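Local coordinates for hypothetical protein, GDSL-like Lipase/Acylhydrolase family protein (Bacteroides uniformis, PDB 4M8K) that probably hydrolyses ester bonds as a GDSL-family lipase or acylhydrolase, its natural substrate not being known, at residues H36-W45 with E77-S85; V87-S98 with K140-F150. All coordinates share one frame; numbering follows the deposited sequence. Where two conformers were deposited one is given.

Interaction 1: residues H36-W45 with E77-S85; sequences HVSPAANLCW and ERNNSYSGS. With ACT (acetate ion), chain C.
Asn-42 and Leu-43 close onto Ser-81, Tyr-82 and Ser-83 where an outer strand of the parallel sheet, in what is consistent with an SGNH (GDSL) hydrolase fold, runs out into the loop carrying Gly-84. Nearest CA pairs, Val-37 with Asn-79 and Leu-43 with Ser-83, climb together in number, evidence that 36-45 follows the strand in the same direction without being a regular strand itself.

The tight part centres on the buried amide of Asn-42. Its ND2 donates twice, to OD1 of Asn-80 at 3.0 Å and to the backbone O of Ser-81 at 3.1 Å; OD1 of Asn-80 lies only 6° out of the plane of the Asn-42 amide, and the two bonds together fix the rotation of the group. CG stands beside the backbone N (chi1 -75°), which turns the amide down onto the strand. The Tyr-82 ring covers the same spot: the N of Leu-43 sits 3.9 Å above the ring plane, over its centre, while CG of Leu-43, itself an exposed residue, meets CE1 of Tyr-82 at 3.8 Å. Leu-43 O then accepts from Ser-83 N at 2.8 Å, with an N-H...O angle of 166°.

The looser side is that of Ser-38 and Arg-78, both partly exposed. Ser-38 N still reaches Asn-79 O at 2.9 Å, but a water accepts from Arg-78 NH1 and donates to Ser-38 O, and that guanidinium has a direct partner in Asn-108. Past the strand, Ser-85 N closes a type II turn on Tyr-82 O, which also accepts from Ser-85 OG; from this turn Gly-84 N donates to acetate OXT at 2.8 Å.

Interaction 2: residues V87-S98 with K140-F150; sequences VCHTGYEKADYS and KADLYSFRPAF
The start of helix 146-160 and the 3-10 turn 142-144 ahead of it form the seat on which loop 87-98 rests, through Val-87, Cys-88, His-89 and Thr-90. A backbone bond, His-89 N to Leu-143 O at 3.1 Å and nearly straight, is joined by one from a side chain, Thr-90 OG1 to Tyr-144 O at 2.5 Å, in the carbonyl plane on a lone pair. Between them, His-89 CB lies over the Tyr-144 ring, 3.8 Å from its centroid and 18° off the normal, a CH-pi contact; the imidazole turns its edge to the same ring, planes 64° apart. Its ND1 is held by Ser-101. On the exposed side Lys-140 passes the imidazole, CE 3.3 Å from His-89 CD2, and NZ donates to Ser-98 OG at 2.9 Å; Ser-98 N closes an Asx turn on Asp-96.

Toward the interior the contact is apolar. Cys-88 CB presses on Ala-149 CB at 3.4 Å, closer than two carbons normally pack. Val-87 has CG1 anti to the backbone N (chi1 170°), reaching the edge of Phe-150, while its CB meets Phe-146 CE1 at 3.8 Å. A long loop pinned to a helix flanking a parallel sheet fits the alpha/beta architecture of SGNH hydrolases.

In the fold
Interactions 1 and 2 have centres about 19 Å apart and follow in series along the chain, interaction 1 ending just before the loop of interaction 2 begins. They touch through Gly-84 O, 3.4 Å from Tyr-97 CE2 and 3.8 Å from Tyr-92 CE2. Acetate, probably from the crystallisation liquor, marks the likely active site: besides Gly-84 it is hydrogen-bonded to Ser-29, Asn-122 and His-205, the set expected of an SGNH serine, oxyanion hole and histidine. Interaction 1 thus borders the probable site, through Gly-84. The loop of interaction 2 probably lies in a second shell: from segment 87-98, Tyr-92 OH bonds OD1 of Asn-122, and Val-87 N and Cys-88 N both bond the carboxylate of adjoining Asp-123.

Interaction 1: residues H36-W45 with E77-S85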
loop_
_atom_site.group_PDB
_atom_site.type_symbol
_atom_site.label_atom_id
_atom_site.label_comp_id
_atom_site.label_asym_id
_atom_site.label_seq_id
_atom_site.Cartn_x
_atom_site.Cartn_y
_atom_site.Cartn_z
ATOM N N HIS A 36 -0.085 -11.737 -10.323
ATOM C CA HIS A 36 1.071 -11.427 -9.490
ATOM C C HIS A 36 0.645 -10.891 -8.138
ATOM O O HIS A 36 1.414 -10.172 -7.470
ATOM C CB HIS A 36 1.961 -10.364 -10.178
ATOM C CG HIS A 36 2.632 -10.860 -11.401
ATOM N ND1 HIS A 36 3.928 -11.340 -11.399
ATOM C CD2 HIS A 36 2.180 -10.999 -12.664
ATOM C CE1 HIS A 36 4.225 -11.786 -12.605
ATOM N NE2 HIS A 36 3.178 -11.595 -13.386
ATOM N N VAL A 37 -0.558 -11.222 -7.696
ATOM C CA VAL A 37 -0.963 -10.875 -6.312
ATOM C C VAL A 37 -1.225 -12.125 -5.523
ATOM O O VAL A 37 -1.558 -13.158 -6.089
ATOM C CB VAL A 37 -2.225 -9.979 -6.333
ATOM C CG1 VAL A 37 -1.888 -8.641 -6.949
ATOM C CG2 VAL A 37 -3.379 -10.632 -7.109
ATOM N N SER A 38 -1.153 -12.038 -4.185
ATOM C CA SER A 38 -1.506 -13.144 -3.330
ATOM C C SER A 38 -2.324 -12.622 -2.164
ATOM O O SER A 38 -1.869 -11.690 -1.488
ATOM C CB SER A 38 -0.252 -13.805 -2.809
ATOM O OG SER A 38 0.602 -14.111 -3.873
ATOM N N PRO A 39 -3.484 -13.211 -1.915
ATOM C CA PRO A 39 -4.152 -14.310 -2.639
ATOM C C PRO A 39 -4.420 -14.003 -4.124
ATOM O O PRO A 39 -4.662 -12.869 -4.520
ATOM C CB PRO A 39 -5.475 -14.471 -1.900
ATOM C CG PRO A 39 -5.230 -13.912 -0.513
ATOM C CD PRO A 39 -4.228 -12.824 -0.698
ATOM N N ALA A 40 -4.368 -15.036 -4.933
ATOM C CA ALA A 40 -4.612 -14.904 -6.374
ATOM C C ALA A 40 -5.981 -14.319 -6.676
ATOM O O ALA A 40 -6.141 -13.613 -7.667
ATOM C CB ALA A 40 -4.462 -16.255 -7.068
ATOM N N ALA A 41 -6.966 -14.599 -5.829
ATOM C CA ALA A 41 -8.303 -14.066 -6.028
ATOM C C ALA A 41 -8.468 -12.550 -5.739
ATOM O O ALA A 41 -9.497 -11.978 -6.092
ATOM C CB ALA A 41 -9.308 -14.877 -5.200
ATOM N N ASN A 42 -7.466 -11.892 -5.144
ATOM C CA ASN A 42 -7.510 -10.466 -5.019
ATOM C C ASN A 42 -7.810 -9.777 -6.354
ATOM O O ASN A 42 -7.161 -10.063 -7.358
ATOM C CB ASN A 42 -6.161 -9.914 -4.463
ATOM C CG ASN A 42 -5.980 -10.174 -2.986
ATOM O OD1 ASN A 42 -6.776 -10.869 -2.342
ATOM N ND2 ASN A 42 -4.931 -9.583 -2.418
ATOM N N LEU A 43 -8.722 -8.817 -6.339
ATOM C CA LEU A 43 -9.026 -8.051 -7.536
ATOM C C LEU A 43 -7.827 -7.250 -7.990
ATOM O O LEU A 43 -7.083 -6.673 -7.182
ATOM C CB LEU A 43 -10.218 -7.117 -7.323
ATOM C CG LEU A 43 -11.533 -7.825 -6.996
ATOM C CD1 LEU A 43 -12.631 -6.775 -6.778
ATOM C CD2 LEU A 43 -11.938 -8.832 -8.068
ATOM N N CYS A 44 -7.646 -7.223 -9.298
ATOM C CA CYS A 44 -6.569 -6.442 -9.947
ATOM C C CYS A 44 -7.107 -5.368 -10.891
ATOM O O CYS A 44 -8.199 -5.496 -11.408
ATOM C CB CYS A 44 -5.697 -7.404 -10.726
ATOM S SG CYS A 44 -4.728 -8.523 -9.676
ATOM N N TRP A 45 -6.313 -4.346 -11.161
ATOM C CA TRP A 45 -6.656 -3.286 -12.065
ATOM C C TRP A 45 -5.849 -3.380 -13.354
ATOM O O TRP A 45 -6.363 -3.102 -14.405
ATOM C CB TRP A 45 -6.408 -1.942 -11.376
ATOM C CG TRP A 45 -7.114 -0.758 -12.002
ATOM C CD1 TRP A 45 -8.330 -0.293 -11.676
ATOM C CD2 TRP A 45 -6.592 0.130 -13.003
ATOM N NE1 TRP A 45 -8.613 0.816 -12.419
ATOM C CE2 TRP A 45 -7.541 1.114 -13.214
ATOM C CE3 TRP A 45 -5.375 0.202 -13.715
ATOM C CZ2 TRP A 45 -7.371 2.122 -14.172
ATOM C CZ3 TRP A 45 -5.186 1.208 -14.592
ATOM C CH2 TRP A 45 -6.189 2.147 -14.860
ATOM N N GLU A 77 8.391 -11.091 -1.644
ATOM C CA GLU A 77 7.871 -12.119 -0.744
ATOM C C GLU A 77 6.365 -12.251 -1.080
ATOM O O GLU A 77 5.949 -13.250 -1.699
ATOM C CB GLU A 77 8.141 -11.743 0.696
ATOM C CG GLU A 77 7.503 -12.631 1.742
ATOM C CD GLU A 77 8.210 -13.973 1.923
ATOM O OE1 GLU A 77 9.192 -14.246 1.198
ATOM O OE2 GLU A 77 7.773 -14.774 2.778
ATOM N N ARG A 78 5.548 -11.241 -0.742
ATOM C CA ARG A 78 4.145 -11.324 -1.081
ATOM C C ARG A 78 3.687 -9.977 -1.564
ATOM O O ARG A 78 3.937 -8.987 -0.917
ATOM C CB ARG A 78 3.263 -11.712 0.112
ATOM C CG ARG A 78 3.402 -13.156 0.569
ATOM C CD ARG A 78 3.003 -14.192 -0.510
ATOM N NE ARG A 78 2.976 -15.498 0.151
ATOM C CZ ARG A 78 1.965 -15.952 0.910
ATOM N NH1 ARG A 78 0.835 -15.261 1.076
ATOM N NH2 ARG A 78 2.085 -17.139 1.494
ATOM N N ASN A 79 2.959 -9.976 -2.676
ATOM C CA ASN A 79 2.203 -8.802 -3.111
ATOM C C ASN A 79 0.693 -8.957 -2.801
ATOM O O ASN A 79 -0.097 -9.421 -3.651
ATOM C CB ASN A 79 2.434 -8.526 -4.594
ATOM C CG ASN A 79 1.818 -7.204 -5.023
ATOM O OD1 ASN A 79 1.295 -6.477 -4.193
ATOM N ND2 ASN A 79 1.764 -6.961 -6.337
ATOM N N ASN A 80 0.345 -8.593 -1.581
ATOM C CA ASN A 80 -1.053 -8.592 -1.154
ATOM C C ASN A 80 -1.700 -7.261 -1.473
ATOM O O ASN A 80 -1.830 -6.388 -0.624
ATOM C CB ASN A 80 -1.169 -8.905 0.337
ATOM C CG ASN A 80 -2.567 -9.316 0.733
ATOM O OD1 ASN A 80 -3.554 -8.887 0.115
ATOM N ND2 ASN A 80 -2.668 -10.143 1.757
ATOM N N SER A 81 -2.111 -7.127 -2.723
ATOM C CA SER A 81 -2.734 -5.928 -3.233
ATOM C C SER A 81 -4.061 -6.301 -3.856
ATOM O O SER A 81 -4.205 -7.364 -4.435
ATOM C CB SER A 81 -1.820 -5.168 -4.212
ATOM O OG SER A 81 -0.593 -4.711 -3.588
ATOM N N TYR A 82 -5.026 -5.383 -3.715
ATOM C CA TYR A 82 -6.440 -5.633 -3.924
ATOM C C TYR A 82 -7.118 -4.348 -4.391
ATOM O O TYR A 82 -7.258 -3.376 -3.638
ATOM C CB TYR A 82 -7.054 -6.128 -2.626
ATOM C CG TYR A 82 -8.439 -6.795 -2.696
ATOM C CD1 TYR A 82 -9.519 -6.222 -3.372
ATOM C CD2 TYR A 82 -8.666 -8.001 -2.036
ATOM C CE1 TYR A 82 -10.769 -6.851 -3.418
ATOM C CE2 TYR A 82 -9.901 -8.631 -2.082
ATOM C CZ TYR A 82 -10.957 -8.036 -2.759
ATOM O OH TYR A 82 -12.191 -8.653 -2.758
ATOM N N SER A 83 -7.617 -4.390 -5.627
ATOM C CA SER A 83 -8.245 -3.234 -6.287
ATOM C C SER A 83 -9.424 -2.683 -5.538
ATOM O O SER A 83 -10.314 -3.408 -5.144
ATOM C CB SER A 83 -8.768 -3.616 -7.672
ATOM O OG SER A 83 -7.717 -3.900 -8.511
ATOM N N GLY A 84 -9.437 -1.372 -5.325
ATOM C CA GLY A 84 -10.566 -0.758 -4.674
ATOM C C GLY A 84 -10.518 -0.886 -3.162
ATOM O O GLY A 84 -11.292 -0.214 -2.455
ATOM N N SER A 85 -9.586 -1.676 -2.630
ATOM C CA SER A 85 -9.602 -1.927 -1.165
ATOM C C SER A 85 -9.142 -0.698 -0.348
ATOM O O SER A 85 -8.262 0.071 -0.750
ATOM C CB SER A 85 -8.744 -3.129 -0.738
ATOM O OG SER A 85 -7.361 -2.916 -1.039
HETATM C C ACT C . -7.700 1.715 -6.485
HETATM O O ACT C . -8.159 1.555 -7.628
HETATM O OXT ACT C . -7.680 0.766 -5.700
HETATM C CH3 ACT C . -7.140 3.028 -6.030
HETATM O O HOH W 1 -0.046 -12.480 0.576
HETATM O O HOH W 2 2.554 -12.293 -4.400
#

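Interaction 2: residues V87-S98 with K140-F150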
loop_
_atom_site.group_PDB
_atom_site.type_symbol
_atom_site.label_atom_id
_atom_site.label_comp_id
_atom_site.label_asym_id
_atom_site.label_seq_id
_atom_site.Cartn_x
_atom_site.Cartn_y
_atom_site.Cartn_z
ATOM N N VAL A 87 -8.234 1.154 3.542
ATOM C CA VAL A 87 -7.616 0.886 4.816
ATOM C C VAL A 87 -8.654 0.545 5.881
ATOM O O VAL A 87 -8.484 -0.417 6.633
ATOM C CB VAL A 87 -6.833 2.111 5.277
ATOM C CG1 VAL A 87 -6.378 1.964 6.719
ATOM C CG2 VAL A 87 -5.652 2.329 4.343
ATOM N N CYS A 88 -9.705 1.366 5.986
ATOM C CA CYS A 88 -10.750 1.174 6.958
ATOM C C CYS A 88 -11.843 0.230 6.391
ATOM O O CYS A 88 -11.829 -0.104 5.172
ATOM C CB CYS A 88 -11.359 2.523 7.434
ATOM S SG CYS A 88 -12.429 3.336 6.241
ATOM N N HIS A 89 -12.806 -0.148 7.244
ATOM C CA HIS A 89 -13.877 -1.078 6.814
ATOM C C HIS A 89 -14.988 -0.438 6.003
ATOM O O HIS A 89 -15.859 -1.140 5.530
ATOM C CB HIS A 89 -14.506 -1.758 8.004
ATOM C CG HIS A 89 -13.570 -2.603 8.804
ATOM N ND1 HIS A 89 -12.709 -3.507 8.240
ATOM C CD2 HIS A 89 -13.414 -2.716 10.145
ATOM C CE1 HIS A 89 -12.060 -4.146 9.188
ATOM N NE2 HIS A 89 -12.483 -3.702 10.356
ATOM N N THR A 90 -14.996 0.883 5.845
ATOM C CA THR A 90 -16.007 1.529 5.013
ATOM C C THR A 90 -15.574 1.591 3.564
ATOM O O THR A 90 -14.608 2.267 3.226
ATOM C CB THR A 90 -16.285 2.990 5.450
ATOM O OG1 THR A 90 -16.639 3.046 6.840
ATOM C CG2 THR A 90 -17.396 3.615 4.585
ATOM N N GLY A 91 -16.299 0.927 2.689
ATOM C CA GLY A 91 -16.015 1.068 1.257
ATOM C C GLY A 91 -16.840 2.078 0.469
ATOM O O GLY A 91 -17.492 2.958 1.026
ATOM N N TYR A 92 -16.855 1.899 -0.845
ATOM C CA TYR A 92 -17.626 2.729 -1.742
ATOM C C TYR A 92 -19.117 2.561 -1.513
ATOM O O TYR A 92 -19.590 1.426 -1.356
ATOM C CB TYR A 92 -17.284 2.391 -3.216
ATOM C CG TYR A 92 -15.904 2.873 -3.590
ATOM C CD1 TYR A 92 -15.695 4.192 -3.995
ATOM C CD2 TYR A 92 -14.790 2.050 -3.458
ATOM C CE1 TYR A 92 -14.416 4.683 -4.278
ATOM C CE2 TYR A 92 -13.526 2.535 -3.739
ATOM C CZ TYR A 92 -13.341 3.838 -4.177
ATOM O OH TYR A 92 -12.069 4.304 -4.472
ATOM N N GLU A 93 -19.844 3.693 -1.570
ATOM C CA GLU A 93 -21.301 3.745 -1.392
ATOM C C GLU A 93 -21.684 3.173 -0.033
ATOM O O GLU A 93 -22.632 2.423 0.087
ATOM C CB GLU A 93 -22.032 2.981 -2.506
ATOM C CG GLU A 93 -21.493 3.169 -3.917
ATOM C CD GLU A 93 -21.967 4.431 -4.591
ATOM O OE1 GLU A 93 -21.967 5.507 -3.947
ATOM O OE2 GLU A 93 -22.330 4.337 -5.778
ATOM N N LYS A 94 -20.879 3.483 0.974
ATOM C CA LYS A 94 -20.975 2.868 2.313
ATOM C C LYS A 94 -21.007 1.320 2.337
ATOM O O LYS A 94 -21.454 0.762 3.323
ATOM C CB LYS A 94 -22.191 3.428 3.054
ATOM C CG LYS A 94 -22.068 4.904 3.380
ATOM C CD LYS A 94 -23.426 5.539 3.711
ATOM C CE LYS A 94 -24.316 5.654 2.467
ATOM N NZ LYS A 94 -25.655 6.291 2.675
ATOM N N ALA A 95 -20.536 0.627 1.284
ATOM C CA ALA A 95 -20.427 -0.827 1.350
ATOM C C ALA A 95 -19.542 -1.271 2.543
ATOM O O ALA A 95 -18.671 -0.568 2.958
ATOM C CB ALA A 95 -19.849 -1.357 0.084
ATOM N N ASP A 96 -19.786 -2.473 3.061
ATOM C CA ASP A 96 -18.984 -3.034 4.115
ATOM C C ASP A 96 -17.754 -3.757 3.528
ATOM O O ASP A 96 -17.868 -4.819 2.954
ATOM C CB ASP A 96 -19.795 -4.000 4.956
ATOM C CG ASP A 96 -19.156 -4.229 6.272
ATOM O OD1 ASP A 96 -18.025 -4.731 6.329
ATOM O OD2 ASP A 96 -19.777 -3.851 7.255
ATOM N N TYR A 97 -16.578 -3.164 3.698
ATOM C CA TYR A 97 -15.360 -3.729 3.156
ATOM C C TYR A 97 -14.576 -4.553 4.218
ATOM O O TYR A 97 -13.349 -4.706 4.136
ATOM C CB TYR A 97 -14.531 -2.606 2.547
ATOM C CG TYR A 97 -14.830 -2.286 1.087
ATOM C CD1 TYR A 97 -16.001 -2.730 0.443
ATOM C CD2 TYR A 97 -13.924 -1.538 0.341
ATOM C CE1 TYR A 97 -16.217 -2.460 -0.908
ATOM C CE2 TYR A 97 -14.141 -1.266 -0.986
ATOM C CZ TYR A 97 -15.257 -1.739 -1.625
ATOM O OH TYR A 97 -15.424 -1.381 -2.940
ATOM N N SER A 98 -15.289 -5.072 5.214
ATOM C CA SER A 98 -14.683 -5.918 6.258
ATOM C C SER A 98 -14.122 -7.179 5.645
ATOM O O SER A 98 -13.379 -7.913 6.311
ATOM C CB SER A 98 -15.726 -6.341 7.337
ATOM O OG SER A 98 -16.321 -5.215 7.932
ATOM N N LYS A 140 -14.515 -2.968 16.484
ATOM C CA LYS A 140 -14.892 -3.126 15.061
ATOM C C LYS A 140 -15.607 -1.855 14.542
ATOM O O LYS A 140 -15.304 -1.356 13.454
ATOM C CB LYS A 140 -15.770 -4.340 14.891
ATOM C CG LYS A 140 -16.391 -4.539 13.486
ATOM C CD LYS A 140 -15.353 -4.791 12.443
ATOM C CE LYS A 140 -15.933 -4.675 11.039
ATOM N NZ LYS A 140 -17.099 -5.561 10.746
ATOM N N ALA A 141 -16.525 -1.341 15.355
ATOM C CA ALA A 141 -17.288 -0.130 14.980
ATOM C C ALA A 141 -16.353 1.050 14.678
ATOM O O ALA A 141 -16.511 1.729 13.624
ATOM C CB ALA A 141 -18.310 0.228 16.046
ATOM N N ASP A 142 -15.369 1.263 15.571
ATOM C CA ASP A 142 -14.418 2.356 15.447
ATOM C C ASP A 142 -13.688 2.238 14.085
ATOM O O ASP A 142 -13.340 3.236 13.457
ATOM C CB ASP A 142 -13.334 2.275 16.475
ATOM C CG ASP A 142 -13.792 2.581 17.872
ATOM O OD1 ASP A 142 -14.772 3.317 18.011
ATOM O OD2 ASP A 142 -13.119 2.095 18.813
ATOM N N LEU A 143 -13.457 1.018 13.652
ATOM C CA LEU A 143 -12.547 0.764 12.544
ATOM C C LEU A 143 -13.177 0.981 11.161
ATOM O O LEU A 143 -12.487 0.809 10.164
ATOM C CB LEU A 143 -11.933 -0.626 12.670
ATOM C CG LEU A 143 -10.981 -0.832 13.839
ATOM C CD1 LEU A 143 -10.620 -2.297 13.990
ATOM C CD2 LEU A 143 -9.737 -0.010 13.647
ATOM N N TYR A 144 -14.461 1.350 11.136
ATOM C CA TYR A 144 -15.151 1.893 9.941
ATOM C C TYR A 144 -14.634 3.287 9.598
ATOM O O TYR A 144 -14.862 3.765 8.511
ATOM C CB TYR A 144 -16.699 1.883 10.133
ATOM C CG TYR A 144 -17.283 0.529 9.910
ATOM C CD1 TYR A 144 -17.641 0.140 8.628
ATOM C CD2 TYR A 144 -17.467 -0.381 10.951
ATOM C CE1 TYR A 144 -18.117 -1.112 8.391
ATOM C CE2 TYR A 144 -17.934 -1.663 10.710
ATOM C CZ TYR A 144 -18.275 -2.006 9.430
ATOM O OH TYR A 144 -18.781 -3.248 9.176
ATOM N N SER A 145 -13.923 3.951 10.523
ATOM C CA SER A 145 -13.390 5.263 10.253
ATOM C C SER A 145 -11.874 5.222 9.887
ATOM O O SER A 145 -11.130 4.319 10.312
ATOM C CB SER A 145 -13.607 6.184 11.466
ATOM O OG SER A 145 -14.992 6.491 11.583
ATOM N N PHE A 146 -11.433 6.209 9.135
ATOM C CA PHE A 146 -10.060 6.173 8.622
ATOM C C PHE A 146 -8.934 6.287 9.669
ATOM O O PHE A 146 -7.949 5.478 9.689
ATOM C CB PHE A 146 -9.844 7.250 7.577
ATOM C CG PHE A 146 -8.493 7.141 6.932
ATOM C CD1 PHE A 146 -8.263 6.138 5.971
ATOM C CD2 PHE A 146 -7.440 7.934 7.321
ATOM C CE1 PHE A 146 -7.024 5.953 5.433
ATOM C CE2 PHE A 146 -6.193 7.784 6.716
ATOM C CZ PHE A 146 -5.991 6.781 5.784
ATOM N N ARG A 147 -9.009 7.291 10.522
ATOM C CA ARG A 147 -7.937 7.453 11.495
ATOM C C ARG A 147 -7.786 6.255 12.454
ATOM O O ARG A 147 -6.667 5.760 12.595
ATOM C CB ARG A 147 -8.075 8.742 12.264
ATOM C CG ARG A 147 -7.793 9.961 11.386
ATOM C CD ARG A 147 -8.234 11.224 12.098
ATOM N NE ARG A 147 -8.000 12.443 11.309
ATOM C CZ ARG A 147 -8.544 13.621 11.595
ATOM N NH1 ARG A 147 -9.383 13.739 12.623
ATOM N NH2 ARG A 147 -8.266 14.694 10.858
ATOM N N PRO A 148 -8.888 5.790 13.104
ATOM C CA PRO A 148 -8.672 4.591 13.923
ATOM C C PRO A 148 -8.115 3.393 13.121
ATOM O O PRO A 148 -7.231 2.709 13.604
ATOM C CB PRO A 148 -10.058 4.290 14.471
ATOM C CG PRO A 148 -10.833 5.589 14.379
ATOM C CD PRO A 148 -10.265 6.300 13.186
ATOM N N ALA A 149 -8.632 3.162 11.903
ATOM C CA ALA A 149 -8.158 2.045 11.061
ATOM C C ALA A 149 -6.671 2.107 10.699
ATOM O O ALA A 149 -5.987 1.103 10.822
ATOM C CB ALA A 149 -9.010 1.934 9.815
ATOM N N PHE A 150 -6.173 3.286 10.325
ATOM C CA PHE A 150 -4.778 3.471 9.960
ATOM C C PHE A 150 -3.894 3.398 11.172
ATOM O O PHE A 150 -2.802 2.836 11.126
ATOM C CB PHE A 150 -4.571 4.807 9.206
ATOM C CG PHE A 150 -3.247 4.900 8.544
ATOM C CD1 PHE A 150 -2.973 4.228 7.360
ATOM C CD2 PHE A 150 -2.242 5.673 9.122
ATOM C CE1 PHE A 150 -1.696 4.283 6.796
ATOM C CE2 PHE A 150 -0.983 5.770 8.527
ATOM C CZ PHE A 150 -0.715 5.073 7.368
#